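Local coordinates for trehalose-6-phosphate phosphatase (Neosartorya fumigata, PDB 5DXL), which belongs to the trehalose-phosphatase family of the HAD superfamily and pairs a Rossmann-like core with a mainly parallel sheet with a smaller alpha/beta cap domain, at residues 159-162 / 163-167; 120-123 / 124-128. All coordinates share one frame; numbering follows the deposited sequence.

Contact 1: residues 159-162 / 163-167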
ATOM      1  N   ARG A 159      -3.915  -5.778 -25.582  1.00 14.15           N
ATOM      2  CA  ARG A 159      -3.277  -4.769 -24.754  1.00 15.97           C
ATOM      3  C   ARG A 159      -3.047  -3.480 -25.531  1.00 17.48           C
ATOM      4  O   ARG A 159      -3.350  -2.398 -25.040  1.00 18.00           O
ATOM      5  CB  ARG A 159      -1.951  -5.285 -24.192  1.00 16.76           C
ATOM      6  CG  ARG A 159      -1.241  -4.253 -23.332  1.00 17.44           C
ATOM      7  CD  ARG A 159       0.051  -4.766 -22.726  1.00 21.59           C
ATOM      8  NE  ARG A 159       0.591  -3.774 -21.794  1.00 28.39           N
ATOM      9  CZ  ARG A 159       1.612  -3.991 -20.972  1.00 31.96           C
ATOM     10  NH1 ARG A 159       2.219  -5.169 -20.960  1.00 30.09           N
ATOM     11  NH2 ARG A 159       2.026  -3.028 -20.157  1.00 34.08           N
ATOM     12  N   LYS A 160      -2.517  -3.595 -26.746  1.00 18.40           N
ATOM     13  CA  LYS A 160      -2.271  -2.408 -27.555  1.00 20.06           C
ATOM     14  C   LYS A 160      -3.573  -1.648 -27.783  1.00 19.23           C
ATOM     15  O   LYS A 160      -3.620  -0.422 -27.660  1.00 22.74           O
ATOM     16  CB  LYS A 160      -1.622  -2.783 -28.893  1.00 22.45           C
ATOM     17  CG  LYS A 160      -1.474  -1.601 -29.833  1.00 30.79           C
ATOM     18  CD  LYS A 160      -0.804  -1.990 -31.145  1.00 39.00           C
ATOM     19  CE  LYS A 160      -0.875  -0.847 -32.148  1.00 50.45           C
ATOM     20  NZ  LYS A 160       0.080  -1.022 -33.277  1.00 62.09           N
HETATM   21  N   MSE A 161      -4.637  -2.385 -28.078  1.00 19.20           N
HETATM   22  CA  MSE A 161      -5.942  -1.783 -28.304  1.00 17.22           C
HETATM   23  C   MSE A 161      -6.428  -1.008 -27.080  1.00 21.60           C
HETATM   24  O   MSE A 161      -6.853   0.142 -27.195  1.00 21.98           O
HETATM   25  CB  MSE A 161      -6.958  -2.851 -28.680  1.00 22.00           C
HETATM   26  CG  MSE A 161      -8.353  -2.323 -28.869  1.00 27.15           C
HETATM   27 SE   MSE A 161      -9.401  -3.569 -29.932  1.00 46.70          SE
HETATM   28  CE  MSE A 161      -8.272  -3.577 -31.497  1.00 40.19           C
ATOM     29  N   LEU A 162      -6.351  -1.637 -25.910  1.00 18.56           N
ATOM     30  CA  LEU A 162      -6.787  -0.991 -24.669  1.00 18.53           C
ATOM     31  C   LEU A 162      -5.961   0.251 -24.335  1.00 20.46           C
ATOM     32  O   LEU A 162      -6.500   1.255 -23.864  1.00 20.32           O
ATOM     33  CB  LEU A 162      -6.729  -1.987 -23.506  1.00 17.68           C
ATOM     34  CG  LEU A 162      -7.778  -3.095 -23.633  1.00 17.75           C
ATOM     35  CD1 LEU A 162      -7.595  -4.166 -22.576  1.00 20.16           C
ATOM     36  CD2 LEU A 162      -9.187  -2.520 -23.590  1.00 19.35           C
ATOM     37  N   GLU A 163      -4.654   0.184 -24.567  1.00 16.71           N
ATOM     38  CA  GLU A 163      -3.775   1.311 -24.264  1.00 23.36           C
ATOM     39  C   GLU A 163      -4.085   2.531 -25.127  1.00 24.77           C
ATOM     40  O   GLU A 163      -3.967   3.670 -24.672  1.00 26.43           O
ATOM     41  CB  GLU A 163      -2.308   0.909 -24.443  1.00 21.55           C
ATOM     42  CG  GLU A 163      -1.781  -0.010 -23.351  1.00 22.81           C
ATOM     43  CD  GLU A 163      -0.431  -0.624 -23.697  1.00 26.63           C
ATOM     44  OE1 GLU A 163      -0.079  -0.669 -24.895  1.00 30.74           O
ATOM     45  OE2 GLU A 163       0.277  -1.064 -22.768  1.00 32.25           O
ATOM     46  N   GLU A 164      -4.483   2.288 -26.370  1.00 24.10           N
ATOM     47  CA  GLU A 164      -4.713   3.373 -27.318  1.00 28.00           C
ATOM     48  C   GLU A 164      -6.128   3.930 -27.250  1.00 30.52           C
ATOM     49  O   GLU A 164      -6.432   4.944 -27.878  1.00 31.43           O
ATOM     50  CB  GLU A 164      -4.410   2.894 -28.735  1.00 29.57           C
ATOM     51  CG  GLU A 164      -2.929   2.691 -28.985  1.00 38.05           C
ATOM     52  CD  GLU A 164      -2.646   1.965 -30.281  1.00 50.90           C
ATOM     53  OE1 GLU A 164      -3.606   1.649 -31.018  1.00 49.78           O
ATOM     54  OE2 GLU A 164      -1.455   1.708 -30.556  1.00 54.46           O
ATOM     55  N   THR A 165      -6.996   3.269 -26.493  1.00 24.11           N
ATOM     56  CA  THR A 165      -8.386   3.692 -26.410  1.00 23.70           C
ATOM     57  C   THR A 165      -8.790   3.947 -24.960  1.00 27.06           C
ATOM     58  O   THR A 165      -8.750   5.086 -24.484  1.00 27.78           O
ATOM     59  CB  THR A 165      -9.337   2.645 -27.045  1.00 25.70           C
ATOM     60  OG1 THR A 165      -9.125   1.361 -26.442  1.00 26.16           O
ATOM     61  CG2 THR A 165      -9.078   2.529 -28.545  1.00 30.65           C
ATOM     62  N   VAL A 166      -9.157   2.877 -24.264  1.00 24.24           N
ATOM     63  CA  VAL A 166      -9.648   2.966 -22.895  1.00 23.94           C
ATOM     64  C   VAL A 166      -8.711   3.737 -21.957  1.00 25.05           C
ATOM     65  O   VAL A 166      -9.152   4.597 -21.190  1.00 25.67           O
ATOM     66  CB  VAL A 166      -9.891   1.555 -22.324  1.00 25.16           C
ATOM     67  CG1 VAL A 166     -10.367   1.636 -20.881  1.00 21.94           C
ATOM     68  CG2 VAL A 166     -10.896   0.806 -23.186  1.00 24.47           C
ATOM     69  N   ALA A 167      -7.416   3.453 -22.035  1.00 20.71           N
ATOM     70  CA  ALA A 167      -6.450   4.041 -21.110  1.00 23.15           C
ATOM     71  C   ALA A 167      -6.188   5.520 -21.383  1.00 25.77           C
ATOM     72  O   ALA A 167      -5.544   6.204 -20.590  1.00 24.24           O
ATOM     73  CB  ALA A 167      -5.146   3.266 -21.159  1.00 23.44           C
TER
HETATM   74  O   HOH W   1       0.406  -0.331 -20.267  1.00 32.59           O

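Contact 2: residues 120-123 / 124-128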
ATOM      1  N   PHE A 120     -12.803  -7.459 -23.984  1.00 14.64           N
ATOM      2  CA  PHE A 120     -12.449  -8.779 -23.476  1.00 12.59           C
ATOM      3  C   PHE A 120     -13.397  -9.872 -23.995  1.00 17.00           C
ATOM      4  O   PHE A 120     -12.959 -10.984 -24.296  1.00 15.87           O
ATOM      5  CB  PHE A 120     -12.440  -8.786 -21.932  1.00 11.59           C
ATOM      6  CG  PHE A 120     -11.180  -8.230 -21.299  1.00 11.48           C
ATOM      7  CD1 PHE A 120     -10.067  -7.886 -22.045  1.00 12.35           C
ATOM      8  CD2 PHE A 120     -11.123  -8.065 -19.914  1.00 10.66           C
ATOM      9  CE1 PHE A 120      -8.919  -7.382 -21.426  1.00 11.94           C
ATOM     10  CE2 PHE A 120      -9.981  -7.574 -19.287  1.00 10.21           C
ATOM     11  CZ  PHE A 120      -8.882  -7.229 -20.040  1.00 11.68           C
ATOM     12  N   GLN A 121     -14.691  -9.575 -24.107  1.00 18.73           N
ATOM     13  CA  GLN A 121     -15.642 -10.589 -24.559  1.00 17.82           C
ATOM     14  C   GLN A 121     -15.352 -10.970 -26.003  1.00 17.54           C
ATOM     15  O   GLN A 121     -15.460 -12.134 -26.393  1.00 19.20           O
ATOM     16  CB  GLN A 121     -17.084 -10.092 -24.433  1.00 22.32           C
ATOM     17  CG  GLN A 121     -18.116 -11.102 -24.910  1.00 29.10           C
ATOM     18  CD  GLN A 121     -18.114 -12.384 -24.086  1.00 36.39           C
ATOM     19  OE1 GLN A 121     -17.797 -12.371 -22.895  1.00 31.75           O
ATOM     20  NE2 GLN A 121     -18.470 -13.498 -24.721  1.00 38.61           N
ATOM     21  N   HIS A 122     -14.961  -9.967 -26.775  1.00 16.22           N
ATOM     22  CA  HIS A 122     -14.627 -10.153 -28.178  1.00 18.28           C
ATOM     23  C   HIS A 122     -13.454 -11.103 -28.327  1.00 21.18           C
ATOM     24  O   HIS A 122     -13.524 -12.072 -29.093  1.00 17.68           O
ATOM     25  CB  HIS A 122     -14.300  -8.812 -28.813  1.00 18.07           C
ATOM     26  CG  HIS A 122     -14.067  -8.884 -30.284  1.00 19.75           C
ATOM     27  ND1 HIS A 122     -12.804  -8.927 -30.836  1.00 24.95           N
ATOM     28  CD2 HIS A 122     -14.936  -8.905 -31.320  1.00 19.89           C
ATOM     29  CE1 HIS A 122     -12.910  -8.979 -32.152  1.00 17.18           C
ATOM     30  NE2 HIS A 122     -14.191  -8.965 -32.471  1.00 26.41           N
ATOM     31  N   PHE A 123     -12.382 -10.824 -27.587  1.00 16.87           N
ATOM     32  CA  PHE A 123     -11.189 -11.659 -27.637  1.00 15.17           C
ATOM     33  C   PHE A 123     -11.434 -13.025 -27.016  1.00 16.89           C
ATOM     34  O   PHE A 123     -10.823 -14.011 -27.433  1.00 14.76           O
ATOM     35  CB  PHE A 123     -10.006 -10.971 -26.952  1.00 15.30           C
ATOM     36  CG  PHE A 123      -9.284 -10.004 -27.834  1.00 13.57           C
ATOM     37  CD1 PHE A 123      -8.213 -10.426 -28.614  1.00 15.02           C
ATOM     38  CD2 PHE A 123      -9.688  -8.682 -27.917  1.00 16.04           C
ATOM     39  CE1 PHE A 123      -7.540  -9.537 -29.443  1.00 16.89           C
ATOM     40  CE2 PHE A 123      -9.025  -7.785 -28.744  1.00 17.07           C
ATOM     41  CZ  PHE A 123      -7.949  -8.218 -29.519  1.00 17.54           C
ATOM     42  N   THR A 124     -12.325 -13.099 -26.029  1.00 14.28           N
ATOM     43  CA  THR A 124     -12.649 -14.386 -25.431  1.00 12.70           C
ATOM     44  C   THR A 124     -13.311 -15.321 -26.444  1.00 17.06           C
ATOM     45  O   THR A 124     -12.912 -16.477 -26.584  1.00 17.35           O
ATOM     46  CB  THR A 124     -13.550 -14.221 -24.204  1.00 15.68           C
ATOM     47  OG1 THR A 124     -12.819 -13.484 -23.218  1.00 14.03           O
ATOM     48  CG2 THR A 124     -13.935 -15.574 -23.629  1.00 17.08           C
ATOM     49  N   GLU A 125     -14.299 -14.809 -27.168  1.00 18.27           N
ATOM     50  CA  GLU A 125     -14.980 -15.605 -28.185  1.00 17.79           C
ATOM     51  C   GLU A 125     -14.007 -16.089 -29.263  1.00 20.82           C
ATOM     52  O   GLU A 125     -14.246 -17.109 -29.915  1.00 22.87           O
ATOM     53  CB  GLU A 125     -16.113 -14.793 -28.815  1.00 21.10           C
ATOM     54  CG  GLU A 125     -17.239 -14.465 -27.848  1.00 25.56           C
ATOM     55  CD  GLU A 125     -18.112 -13.317 -28.329  1.00 34.83           C
ATOM     56  OE1 GLU A 125     -17.757 -12.678 -29.343  1.00 35.48           O
ATOM     57  OE2 GLU A 125     -19.150 -13.047 -27.684  1.00 38.97           O
ATOM     58  N   ARG A 126     -12.903 -15.369 -29.433  1.00 16.77           N
ATOM     59  CA  ARG A 126     -11.943 -15.678 -30.497  1.00 16.94           C
ATOM     60  C   ARG A 126     -10.638 -16.308 -29.998  1.00 17.65           C
ATOM     61  O   ARG A 126      -9.681 -16.473 -30.765  1.00 19.62           O
ATOM     62  CB  ARG A 126     -11.635 -14.410 -31.286  1.00 18.63           C
ATOM     63  CG  ARG A 126     -12.810 -13.959 -32.139  1.00 19.49           C
ATOM     64  CD  ARG A 126     -12.846 -12.460 -32.358  1.00 24.38           C
ATOM     65  NE  ARG A 126     -14.025 -12.072 -33.137  1.00 28.15           N
ATOM     66  CZ  ARG A 126     -15.249 -11.923 -32.630  1.00 33.69           C
ATOM     67  NH1 ARG A 126     -15.469 -12.119 -31.334  1.00 26.18           N
ATOM     68  NH2 ARG A 126     -16.260 -11.573 -33.420  1.00 31.68           N
ATOM     69  N   THR A 127     -10.597 -16.665 -28.719  1.00 15.50           N
ATOM     70  CA  THR A 127      -9.405 -17.288 -28.153  1.00 15.33           C
ATOM     71  C   THR A 127      -9.825 -18.457 -27.275  1.00 15.72           C
ATOM     72  O   THR A 127     -10.118 -18.282 -26.095  1.00 14.75           O
ATOM     73  CB  THR A 127      -8.568 -16.288 -27.326  1.00 14.87           C
ATOM     74  OG1 THR A 127      -8.361 -15.080 -28.072  1.00 15.33           O
ATOM     75  CG2 THR A 127      -7.224 -16.883 -26.957  1.00 14.58           C
ATOM     76  N   GLN A 128      -9.868 -19.655 -27.856  1.00 15.40           N
ATOM     77  CA  GLN A 128     -10.385 -20.817 -27.143  1.00 17.08           C
ATOM     78  C   GLN A 128      -9.601 -21.075 -25.862  1.00 14.43           C
ATOM     79  O   GLN A 128      -8.370 -21.035 -25.860  1.00 17.95           O
ATOM     80  CB  GLN A 128     -10.348 -22.059 -28.045  1.00 20.67           C
ATOM     81  CG  GLN A 128     -10.935 -23.316 -27.401  1.00 26.37           C
ATOM     82  CD  GLN A 128     -12.446 -23.237 -27.204  1.00 40.63           C
ATOM     83  OE1 GLN A 128     -13.100 -22.296 -27.659  1.00 48.12           O
ATOM     84  NE2 GLN A 128     -13.007 -24.234 -26.526  1.00 50.97           N
TER

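Contact 1: residues 159-162 / 163-167
Glu163 OE2 is gripped by two donors, Arg159 NE at 2.9 Å and a water whose oxygen lies 2.6 Å away. That water in turn accepts from Arg159 NH2 at 3.1 Å, so a direct salt bridge and a water bridge join the same pair, one helical turn apart. The direct bond is bent, with an N-H...O angle of 139°, and NE meets OE2 from above the carboxylate plane; the two flat groups are turned 60° against each other. With CG anti to the backbone N (chi1 179°) and the chain extended as far as NE, Arg159 runs beside the helix and brings the edge of its guanidinium to the acid. Lys160 and Glu164 repeat the spacing without a salt bridge: NZ stays 4.1 Å from OE2, near enough for a likely electrostatic attraction.

At Thr165 the chain leaves the regular helix. Its OG1 donates to the carbonyl O of Met161, a selenomethionine, at 2.7 Å, from above the carbonyl plane. The backbone of Thr165 departs from helical values, and the chain turns there. Leu162 O then receives Ala167 N at 3.0 Å, five residues on, and Thr165 N only weakly. On the buried side Leu162 CD2 lies alongside Val166 CG2 at 3.8 Å, and both side chains also touch helix 112-125 and strand 172-177. The arrangement is a helix C-terminus with an i to i+4 salt bridge on its flank, placed in the alpha-beta-beta-alpha-beta-beta cap known from HAD phosphatases of this family.

Contact 2: residues 120-123 / 124-128
The guanidinium of Arg126 lies nearly flat on the His122 ring, with planes 16° apart and centres separated by 3.5 Å. His122 NE2 sits over the middle of the guanidinium, and Arg126 CD adds a CH-pi contact to the same ring face. Two bonds fix the rotation of the stacked group: Arg126 NH1 donates to His122 O at 3.0 Å, and to Glu125 OE1 at 3.1 Å in a salt bridge that uses the anti lone pair of that oxygen.

Gln121 meets Glu125 differently, crossing it at about a right angle with amide and carboxylate planes 76° apart. The bend at chi2 (63°) swings the amide round, and NE2 reaches OE2 at 3.1 Å. The acid is thus held through both oxygens, by Gln121 and Arg126.

Two threonine hydroxyls turn back on the helix. Thr124 OG1 reaches Phe120 O at 2.7 Å, which Thr124 N approaches from the other face of the carbonyl. Thr127 OG1 bonds Phe123 O at 2.8 Å and also Gln154 of helix 148-164. Hydroxyl bonds back to the carbonyl four residues earlier are common for helical threonines; here they accompany the last turn of the amphipathic helix 112-125, whose Phe120 and Phe123 pack against helix 148-164.

In the fold
From the N terminus, the chain first builds part of the core sheet and then enters the cap, where helix 112-125 ends in contact 2. Strands 131-134 and 139-142 follow, then helix 148-164 ends in contact 1 before strands 172-177 and 180-185 complete the antiparallel sheet. The contacts are therefore in series, neither nested nor crossed, and each closes just a helical turn or two. Their centres are 16 Å apart, yet they touch: Leu162 CD1 packs on Phe120 CE1 at 3.7 Å. Through this meeting the two cap helices are joined, while Trp141 against Phe120 and Val183 against Leu162 tie them to the sheet.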